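Local coordinates for protein imidazoleglycerol-phosphate dehydratase (Staphylococcus aureus subsp. aureus, PDB 2AE8) that catalyses the manganese-dependent dehydration of imidazoleglycerol phosphate to imidazoleacetol phosphate, the sixth step of histidine biosynthesis, at residues 44-58 with 70-83. Residues are numbered along the deposited sequence; the frame is centred on the assembly and turned at random.
Sequences NISISDDQSPSHINT and FTFHSGLSLNIEAQ
Strand 77-82 runs between two strands of the other segment, antiparallel to 44-48 (axes 4.7 Å apart) and parallel to 55-57, the latter through the beta-alpha-beta crossover of helix 61-74. This mixed sheet, in the order 31-36, 43-48, 77-82, 55-57, belongs to one of the two duplicated half-domains. Asn44, Ser46 and Ser48 form hydrogen-bonded pairs with Glu81, Asn79 and Ser77, while Ile80 N donates to His55 O and Ala82 N to Asn57 O across the parallel edge. Ile45, Ile47, Leu78, Ile80 and Ile56 share the inner face; Ile45 and Ile47 also pack on helix 90-111. Ile45 CG1 lies alongside Ile80 CG2 at 3.9 Å, and Ile56 CD1 meets Thr71 CG2 tip to tip in the last turn of helix 61-74, where Phe70 to His73 probably bind substrate, as in relatives. At the turn, Ser77 OG, with one proton to offer, lies 3.0 Å from both Asp50 OD1 and Ser52 O; Asp50 OD1 also closes an Asx turn onto Ser52 N. Ser54 OG accepts from Leu78 N at 3.0 Å. A water joins Ser46 OG, Ser77 O and Asn79 ND2. Glu81, bent at chi2 (-73°), brings its carboxylate nearly coplanar with the His55 ring, 14° apart, and OE2 accepts from His55 NE2, though the modelled 2.4 Å is doubtfully short. Glu81 OE1 accepts a hydrogen bond from Asn57 ND2, 3.2 Å, arriving from above the carboxylate plane.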
ATOM      1  N   ASN B  44      14.835  55.199  13.535  1.00 40.72           N
ATOM      2  CA  ASN B  44      14.716  56.393  12.719  1.00 39.74           C
ATOM      3  C   ASN B  44      15.014  56.009  11.280  1.00 38.14           C
ATOM      4  O   ASN B  44      16.124  55.572  10.965  1.00 37.62           O
ATOM      5  CB  ASN B  44      15.678  57.472  13.215  1.00 40.33           C
ATOM      6  CG  ASN B  44      15.401  58.836  12.604  1.00 42.53           C
ATOM      7  OD1 ASN B  44      14.507  59.002  11.768  1.00 44.33           O
ATOM      8  ND2 ASN B  44      16.188  59.827  13.018  1.00 43.40           N
ATOM      9  N   ILE B  45      14.015  56.145  10.417  1.00 36.56           N
ATOM     10  CA  ILE B  45      14.136  55.638   9.056  1.00 35.85           C
ATOM     11  C   ILE B  45      13.633  56.638   8.035  1.00 35.40           C
ATOM     12  O   ILE B  45      12.592  57.255   8.228  1.00 34.76           O
ATOM     13  CB  ILE B  45      13.375  54.286   8.882  1.00 35.00           C
ATOM     14  CG1 ILE B  45      13.925  53.249   9.860  1.00 35.90           C
ATOM     15  CG2 ILE B  45      13.455  53.788   7.436  1.00 35.22           C
ATOM     16  CD1 ILE B  45      13.104  51.969   9.990  1.00 35.98           C
ATOM     17  N   SER B  46      14.386  56.780   6.950  1.00 35.34           N
ATOM     18  CA  SER B  46      13.941  57.537   5.802  1.00 35.91           C
ATOM     19  C   SER B  46      14.153  56.719   4.553  1.00 36.01           C
ATOM     20  O   SER B  46      15.130  55.984   4.449  1.00 35.86           O
ATOM     21  CB  SER B  46      14.715  58.860   5.668  1.00 36.03           C
ATOM     22  OG  SER B  46      16.088  58.627   5.376  1.00 37.08           O
ATOM     23  N   ILE B  47      13.249  56.898   3.599  1.00 36.56           N
ATOM     24  CA  ILE B  47      13.364  56.305   2.285  1.00 37.75           C
ATOM     25  C   ILE B  47      13.200  57.395   1.215  1.00 38.95           C
ATOM     26  O   ILE B  47      12.457  58.353   1.417  1.00 38.38           O
ATOM     27  CB  ILE B  47      12.325  55.160   2.108  1.00 37.67           C
ATOM     28  CG1 ILE B  47      12.655  54.294   0.885  1.00 38.35           C
ATOM     29  CG2 ILE B  47      10.887  55.700   2.063  1.00 36.74           C
ATOM     30  CD1 ILE B  47      11.972  52.917   0.909  1.00 37.58           C
ATOM     31  N   SER B  48      13.890  57.239   0.089  1.00 40.89           N
ATOM     32  CA  SER B  48      13.783  58.192  -1.017  1.00 43.17           C
ATOM     33  C   SER B  48      14.022  57.530  -2.366  1.00 44.61           C
ATOM     34  O   SER B  48      14.893  56.669  -2.483  1.00 44.54           O
ATOM     35  CB  SER B  48      14.782  59.337  -0.823  1.00 42.97           C
ATOM     36  OG  SER B  48      14.530  60.363  -1.753  1.00 44.62           O
ATOM     37  N   ASP B  49      13.269  57.954  -3.385  1.00 46.69           N
ATOM     38  CA  ASP B  49      13.440  57.434  -4.749  1.00 49.55           C
ATOM     39  C   ASP B  49      14.417  58.286  -5.555  1.00 51.03           C
ATOM     40  O   ASP B  49      14.153  58.650  -6.703  1.00 51.76           O
ATOM     41  CB  ASP B  49      12.092  57.300  -5.488  1.00 49.71           C
ATOM     42  CG  ASP B  49      12.167  56.355  -6.714  1.00 51.50           C
ATOM     43  OD1 ASP B  49      13.280  55.907  -7.077  1.00 52.92           O
ATOM     44  OD2 ASP B  49      11.106  56.047  -7.313  1.00 52.63           O
ATOM     45  N   ASP B  50      15.540  58.622  -4.940  1.00 52.90           N
ATOM     46  CA  ASP B  50      16.614  59.287  -5.651  1.00 54.31           C
ATOM     47  C   ASP B  50      17.827  58.363  -5.614  1.00 55.12           C
ATOM     48  O   ASP B  50      17.675  57.141  -5.429  1.00 55.37           O
ATOM     49  CB  ASP B  50      16.905  60.672  -5.050  1.00 54.68           C
ATOM     50  CG  ASP B  50      17.494  60.607  -3.648  1.00 56.26           C
ATOM     51  OD1 ASP B  50      17.776  59.493  -3.142  1.00 57.32           O
ATOM     52  OD2 ASP B  50      17.693  61.690  -3.049  1.00 58.08           O
ATOM     53  N   GLN B  51      19.023  58.926  -5.767  1.00 55.64           N
ATOM     54  CA  GLN B  51      20.215  58.095  -5.746  1.00 56.08           C
ATOM     55  C   GLN B  51      21.287  58.518  -4.733  1.00 55.51           C
ATOM     56  O   GLN B  51      22.485  58.356  -4.968  1.00 55.99           O
ATOM     57  CB  GLN B  51      20.774  57.920  -7.163  1.00 56.74           C
ATOM     58  CG  GLN B  51      21.280  56.494  -7.438  1.00 59.33           C
ATOM     59  CD  GLN B  51      20.604  55.452  -6.552  1.00 62.25           C
ATOM     60  OE1 GLN B  51      19.595  54.848  -6.931  1.00 64.03           O
ATOM     61  NE2 GLN B  51      21.150  55.256  -5.353  1.00 64.34           N
ATOM     62  N   SER B  52      20.835  59.025  -3.592  1.00 54.60           N
ATOM     63  CA  SER B  52      21.710  59.360  -2.478  1.00 53.73           C
ATOM     64  C   SER B  52      22.243  58.102  -1.767  1.00 53.04           C
ATOM     65  O   SER B  52      21.591  57.051  -1.793  1.00 53.46           O
ATOM     66  CB  SER B  52      20.949  60.235  -1.487  1.00 53.81           C
ATOM     67  OG  SER B  52      19.669  59.684  -1.233  1.00 54.26           O
ATOM     68  N   PRO B  53      23.434  58.199  -1.141  1.00 52.01           N
ATOM     69  CA  PRO B  53      23.981  57.067  -0.378  1.00 50.94           C
ATOM     70  C   PRO B  53      23.053  56.581   0.735  1.00 49.54           C
ATOM     71  O   PRO B  53      22.343  57.384   1.346  1.00 49.95           O
ATOM     72  CB  PRO B  53      25.285  57.630   0.218  1.00 51.07           C
ATOM     73  CG  PRO B  53      25.173  59.124   0.089  1.00 51.84           C
ATOM     74  CD  PRO B  53      24.354  59.352  -1.139  1.00 52.12           C
ATOM     75  N   SER B  54      23.052  55.272   0.978  1.00 47.85           N
ATOM     76  CA  SER B  54      22.256  54.681   2.051  1.00 46.04           C
ATOM     77  C   SER B  54      23.123  54.446   3.258  1.00 44.71           C
ATOM     78  O   SER B  54      24.288  54.087   3.121  1.00 44.70           O
ATOM     79  CB  SER B  54      21.637  53.351   1.607  1.00 45.95           C
ATOM     80  OG  SER B  54      20.591  53.562   0.673  1.00 46.37           O
ATOM     81  N   HIS B  55      22.553  54.647   4.439  1.00 43.40           N
ATOM     82  CA  HIS B  55      23.242  54.344   5.686  1.00 42.92           C
ATOM     83  C   HIS B  55      22.356  53.420   6.502  1.00 41.48           C
ATOM     84  O   HIS B  55      21.336  53.846   7.039  1.00 41.44           O
ATOM     85  CB  HIS B  55      23.556  55.616   6.485  1.00 43.32           C
ATOM     86  CG  HIS B  55      23.889  55.352   7.923  1.00 45.74           C
ATOM     87  ND1 HIS B  55      25.164  55.047   8.349  1.00 48.48           N
ATOM     88  CD2 HIS B  55      23.110  55.338   9.031  1.00 48.12           C
ATOM     89  CE1 HIS B  55      25.159  54.860   9.658  1.00 49.47           C
ATOM     90  NE2 HIS B  55      23.924  55.031  10.096  1.00 49.37           N
ATOM     91  N   ILE B  56      22.750  52.158   6.598  1.00 40.19           N
ATOM     92  CA  ILE B  56      21.899  51.159   7.241  1.00 38.86           C
ATOM     93  C   ILE B  56      22.524  50.593   8.514  1.00 38.61           C
ATOM     94  O   ILE B  56      23.525  49.880   8.474  1.00 38.70           O
ATOM     95  CB  ILE B  56      21.489  50.061   6.234  1.00 39.10           C
ATOM     96  CG1 ILE B  56      20.635  50.687   5.118  1.00 37.62           C
ATOM     97  CG2 ILE B  56      20.724  48.933   6.953  1.00 37.50           C
ATOM     98  CD1 ILE B  56      20.714  50.009   3.796  1.00 37.46           C
ATOM     99  N   ASN B  57      21.931  50.944   9.644  1.00 38.47           N
ATOM    100  CA  ASN B  57      22.414  50.522  10.946  1.00 38.57           C
ATOM    101  C   ASN B  57      21.285  49.931  11.776  1.00 38.14           C
ATOM    102  O   ASN B  57      20.754  50.596  12.687  1.00 38.11           O
ATOM    103  CB  ASN B  57      23.061  51.703  11.685  1.00 39.52           C
ATOM    104  CG  ASN B  57      23.666  51.293  13.021  1.00 42.11           C
ATOM    105  OD1 ASN B  57      24.159  50.172  13.175  1.00 44.68           O
ATOM    106  ND2 ASN B  57      23.623  52.196  13.994  1.00 44.04           N
ATOM    107  N   THR B  58      20.918  48.681  11.460  1.00 37.23           N
ATOM    108  CA  THR B  58      19.790  48.004  12.126  1.00 36.27           C
ATOM    109  C   THR B  58      20.182  47.357  13.446  1.00 36.42           C
ATOM    110  O   THR B  58      19.320  47.053  14.276  1.00 36.59           O
ATOM    111  CB  THR B  58      19.197  46.870  11.253  1.00 36.24           C
ATOM    112  OG1 THR B  58      20.154  45.802  11.145  1.00 34.54           O
ATOM    113  CG2 THR B  58      18.837  47.376   9.855  1.00 34.57           C
ATOM    114  N   PHE B  70      18.488  45.529  -1.037  1.00 31.33           N
ATOM    115  CA  PHE B  70      17.212  46.167  -1.336  1.00 32.07           C
ATOM    116  C   PHE B  70      17.439  47.562  -1.940  1.00 32.75           C
ATOM    117  O   PHE B  70      16.878  47.905  -2.987  1.00 32.09           O
ATOM    118  CB  PHE B  70      16.362  46.250  -0.065  1.00 31.80           C
ATOM    119  CG  PHE B  70      15.128  47.105  -0.202  1.00 33.00           C
ATOM    120  CD1 PHE B  70      13.932  46.563  -0.680  1.00 32.30           C
ATOM    121  CD2 PHE B  70      15.156  48.457   0.160  1.00 33.68           C
ATOM    122  CE1 PHE B  70      12.780  47.354  -0.810  1.00 32.67           C
ATOM    123  CE2 PHE B  70      14.021  49.261   0.028  1.00 33.06           C
ATOM    124  CZ  PHE B  70      12.828  48.712  -0.463  1.00 34.34           C
ATOM    125  N   THR B  71      18.280  48.361  -1.291  1.00 33.39           N
ATOM    126  CA  THR B  71      18.495  49.731  -1.784  1.00 34.21           C
ATOM    127  C   THR B  71      19.029  49.740  -3.193  1.00 34.94           C
ATOM    128  O   THR B  71      18.490  50.445  -4.048  1.00 35.97           O
ATOM    129  CB  THR B  71      19.378  50.598  -0.849  1.00 34.16           C
ATOM    130  OG1 THR B  71      20.689  50.039  -0.738  1.00 34.53           O
ATOM    131  CG2 THR B  71      18.759  50.694   0.499  1.00 33.33           C
ATOM    132  N   PHE B  72      20.046  48.922  -3.462  1.00 35.63           N
ATOM    133  CA  PHE B  72      20.656  48.869  -4.794  1.00 36.02           C
ATOM    134  C   PHE B  72      19.687  48.385  -5.862  1.00 35.64           C
ATOM    135  O   PHE B  72      19.624  48.948  -6.965  1.00 35.28           O
ATOM    136  CB  PHE B  72      21.907  47.971  -4.783  1.00 37.32           C
ATOM    137  CG  PHE B  72      22.633  47.930  -6.097  1.00 39.26           C
ATOM    138  CD1 PHE B  72      23.689  48.807  -6.348  1.00 41.93           C
ATOM    139  CD2 PHE B  72      22.264  47.024  -7.095  1.00 41.64           C
ATOM    140  CE1 PHE B  72      24.366  48.778  -7.572  1.00 42.46           C
ATOM    141  CE2 PHE B  72      22.925  46.992  -8.326  1.00 42.35           C
ATOM    142  CZ  PHE B  72      23.985  47.869  -8.561  1.00 41.61           C
ATOM    143  N   HIS B  73      18.938  47.331  -5.554  1.00 34.35           N
ATOM    144  CA  HIS B  73      18.078  46.710  -6.573  1.00 33.35           C
ATOM    145  C   HIS B  73      16.726  47.365  -6.780  1.00 33.06           C
ATOM    146  O   HIS B  73      16.134  47.188  -7.839  1.00 33.37           O
ATOM    147  CB  HIS B  73      17.922  45.207  -6.305  1.00 32.52           C
ATOM    148  CG  HIS B  73      19.186  44.447  -6.537  1.00 30.61           C
ATOM    149  ND1 HIS B  73      19.581  44.044  -7.789  1.00 29.31           N
ATOM    150  CD2 HIS B  73      20.176  44.077  -5.690  1.00 29.46           C
ATOM    151  CE1 HIS B  73      20.748  43.430  -7.705  1.00 28.97           C
ATOM    152  NE2 HIS B  73      21.131  43.437  -6.443  1.00 30.61           N
ATOM    153  N   SER B  74      16.236  48.093  -5.770  1.00 33.13           N
ATOM    154  CA  SER B  74      14.989  48.861  -5.887  1.00 33.38           C
ATOM    155  C   SER B  74      15.201  50.278  -6.449  1.00 34.51           C
ATOM    156  O   SER B  74      14.254  50.899  -6.930  1.00 34.53           O
ATOM    157  CB  SER B  74      14.276  48.983  -4.538  1.00 33.04           C
ATOM    158  OG  SER B  74      15.021  49.777  -3.624  1.00 31.60           O
ATOM    159  N   GLY B  75      16.427  50.782  -6.345  1.00 35.25           N
ATOM    160  CA  GLY B  75      16.730  52.184  -6.660  1.00 36.56           C
ATOM    161  C   GLY B  75      16.358  53.164  -5.554  1.00 37.26           C
ATOM    162  O   GLY B  75      16.493  54.383  -5.724  1.00 38.26           O
ATOM    163  N   LEU B  76      15.880  52.652  -4.421  1.00 37.35           N
ATOM    164  CA  LEU B  76      15.475  53.511  -3.307  1.00 37.25           C
ATOM    165  C   LEU B  76      16.575  53.644  -2.269  1.00 38.11           C
ATOM    166  O   LEU B  76      17.255  52.669  -1.952  1.00 38.15           O
ATOM    167  CB  LEU B  76      14.197  52.991  -2.642  1.00 36.96           C
ATOM    168  CG  LEU B  76      13.020  52.655  -3.567  1.00 36.30           C
ATOM    169  CD1 LEU B  76      11.958  51.890  -2.809  1.00 36.19           C
ATOM    170  CD2 LEU B  76      12.439  53.917  -4.194  1.00 37.04           C
ATOM    171  N   SER B  77      16.730  54.848  -1.722  1.00 37.87           N
ATOM    172  CA  SER B  77      17.734  55.099  -0.701  1.00 38.08           C
ATOM    173  C   SER B  77      17.133  54.902   0.674  1.00 37.77           C
ATOM    174  O   SER B  77      16.088  55.472   0.998  1.00 37.70           O
ATOM    175  CB  SER B  77      18.299  56.520  -0.835  1.00 38.39           C
ATOM    176  OG  SER B  77      18.592  56.783  -2.201  1.00 41.49           O
ATOM    177  N   LEU B  78      17.798  54.090   1.476  1.00 37.55           N
ATOM    178  CA  LEU B  78      17.371  53.847   2.836  1.00 38.53           C
ATOM    179  C   LEU B  78      18.377  54.391   3.819  1.00 39.04           C
ATOM    180  O   LEU B  78      19.583  54.180   3.675  1.00 39.04           O
ATOM    181  CB  LEU B  78      17.226  52.340   3.095  1.00 38.26           C
ATOM    182  CG  LEU B  78      15.861  51.684   3.120  1.00 38.52           C
ATOM    183  CD1 LEU B  78      16.046  50.183   3.361  1.00 38.39           C
ATOM    184  CD2 LEU B  78      14.982  52.292   4.206  1.00 36.62           C
ATOM    185  N   ASN B  79      17.878  55.079   4.830  1.00 40.01           N
ATOM    186  CA  ASN B  79      18.699  55.423   5.964  1.00 40.96           C
ATOM    187  C   ASN B  79      18.034  54.954   7.232  1.00 41.31           C
ATOM    188  O   ASN B  79      16.935  55.383   7.568  1.00 41.42           O
ATOM    189  CB  ASN B  79      19.022  56.918   5.990  1.00 41.12           C
ATOM    190  CG  ASN B  79      19.935  57.313   4.854  1.00 42.02           C
ATOM    191  OD1 ASN B  79      21.149  57.272   4.988  1.00 43.47           O
ATOM    192  ND2 ASN B  79      19.354  57.621   3.702  1.00 44.01           N
ATOM    193  N   ILE B  80      18.711  54.048   7.921  1.00 41.89           N
ATOM    194  CA  ILE B  80      18.147  53.436   9.102  1.00 42.64           C
ATOM    195  C   ILE B  80      19.074  53.614  10.279  1.00 43.93           C
ATOM    196  O   ILE B  80      20.259  53.303  10.209  1.00 43.29           O
ATOM    197  CB  ILE B  80      17.854  51.926   8.891  1.00 42.36           C
ATOM    198  CG1 ILE B  80      16.922  51.725   7.684  1.00 41.56           C
ATOM    199  CG2 ILE B  80      17.272  51.314  10.168  1.00 41.70           C
ATOM    200  CD1 ILE B  80      16.584  50.271   7.365  1.00 41.72           C
ATOM    201  N   GLU B  81      18.511  54.117  11.362  1.00 46.12           N
ATOM    202  CA  GLU B  81      19.206  54.146  12.624  1.00 48.76           C
ATOM    203  C   GLU B  81      18.339  53.485  13.671  1.00 50.09           C
ATOM    204  O   GLU B  81      17.266  53.983  14.008  1.00 50.18           O
ATOM    205  CB  GLU B  81      19.570  55.584  13.010  1.00 49.06           C
ATOM    206  CG  GLU B  81      20.869  56.052  12.380  1.00 50.66           C
ATOM    207  CD  GLU B  81      22.087  55.403  13.012  1.00 52.10           C
ATOM    208  OE1 GLU B  81      22.001  54.994  14.189  1.00 54.41           O
ATOM    209  OE2 GLU B  81      23.127  55.298  12.338  1.00 52.81           O
ATOM    210  N   ALA B  82      18.799  52.334  14.151  1.00 52.40           N
ATOM    211  CA  ALA B  82      18.080  51.586  15.172  1.00 54.73           C
ATOM    212  C   ALA B  82      18.879  51.581  16.469  1.00 56.52           C
ATOM    213  O   ALA B  82      20.115  51.531  16.443  1.00 56.93           O
ATOM    214  CB  ALA B  82      17.813  50.171  14.702  1.00 54.74           C
ATOM    215  N   GLN B  83      18.168  51.660  17.595  1.00 58.38           N
ATOM    216  CA  GLN B  83      18.783  51.627  18.926  1.00 60.23           C
ATOM    217  C   GLN B  83      17.996  50.679  19.827  1.00 60.87           C
ATOM    218  O   GLN B  83      16.770  50.553  19.693  1.00 61.40           O
ATOM    219  CB  GLN B  83      18.847  53.026  19.565  1.00 60.54           C
ATOM    220  CG  GLN B  83      19.341  54.180  18.663  1.00 62.54           C
ATOM    221  CD  GLN B  83      20.733  53.958  18.065  1.00 65.45           C
ATOM    222  OE1 GLN B  83      20.961  54.241  16.884  1.00 66.55           O
ATOM    223  NE2 GLN B  83      21.665  53.450  18.874  1.00 66.94           N
TER
HETATM  224  O   HOH W   1      16.525  57.976   2.782  1.00 45.59           O
HETATM  225  O   HOH W   2      16.281  55.226  -8.111  1.00 51.91           O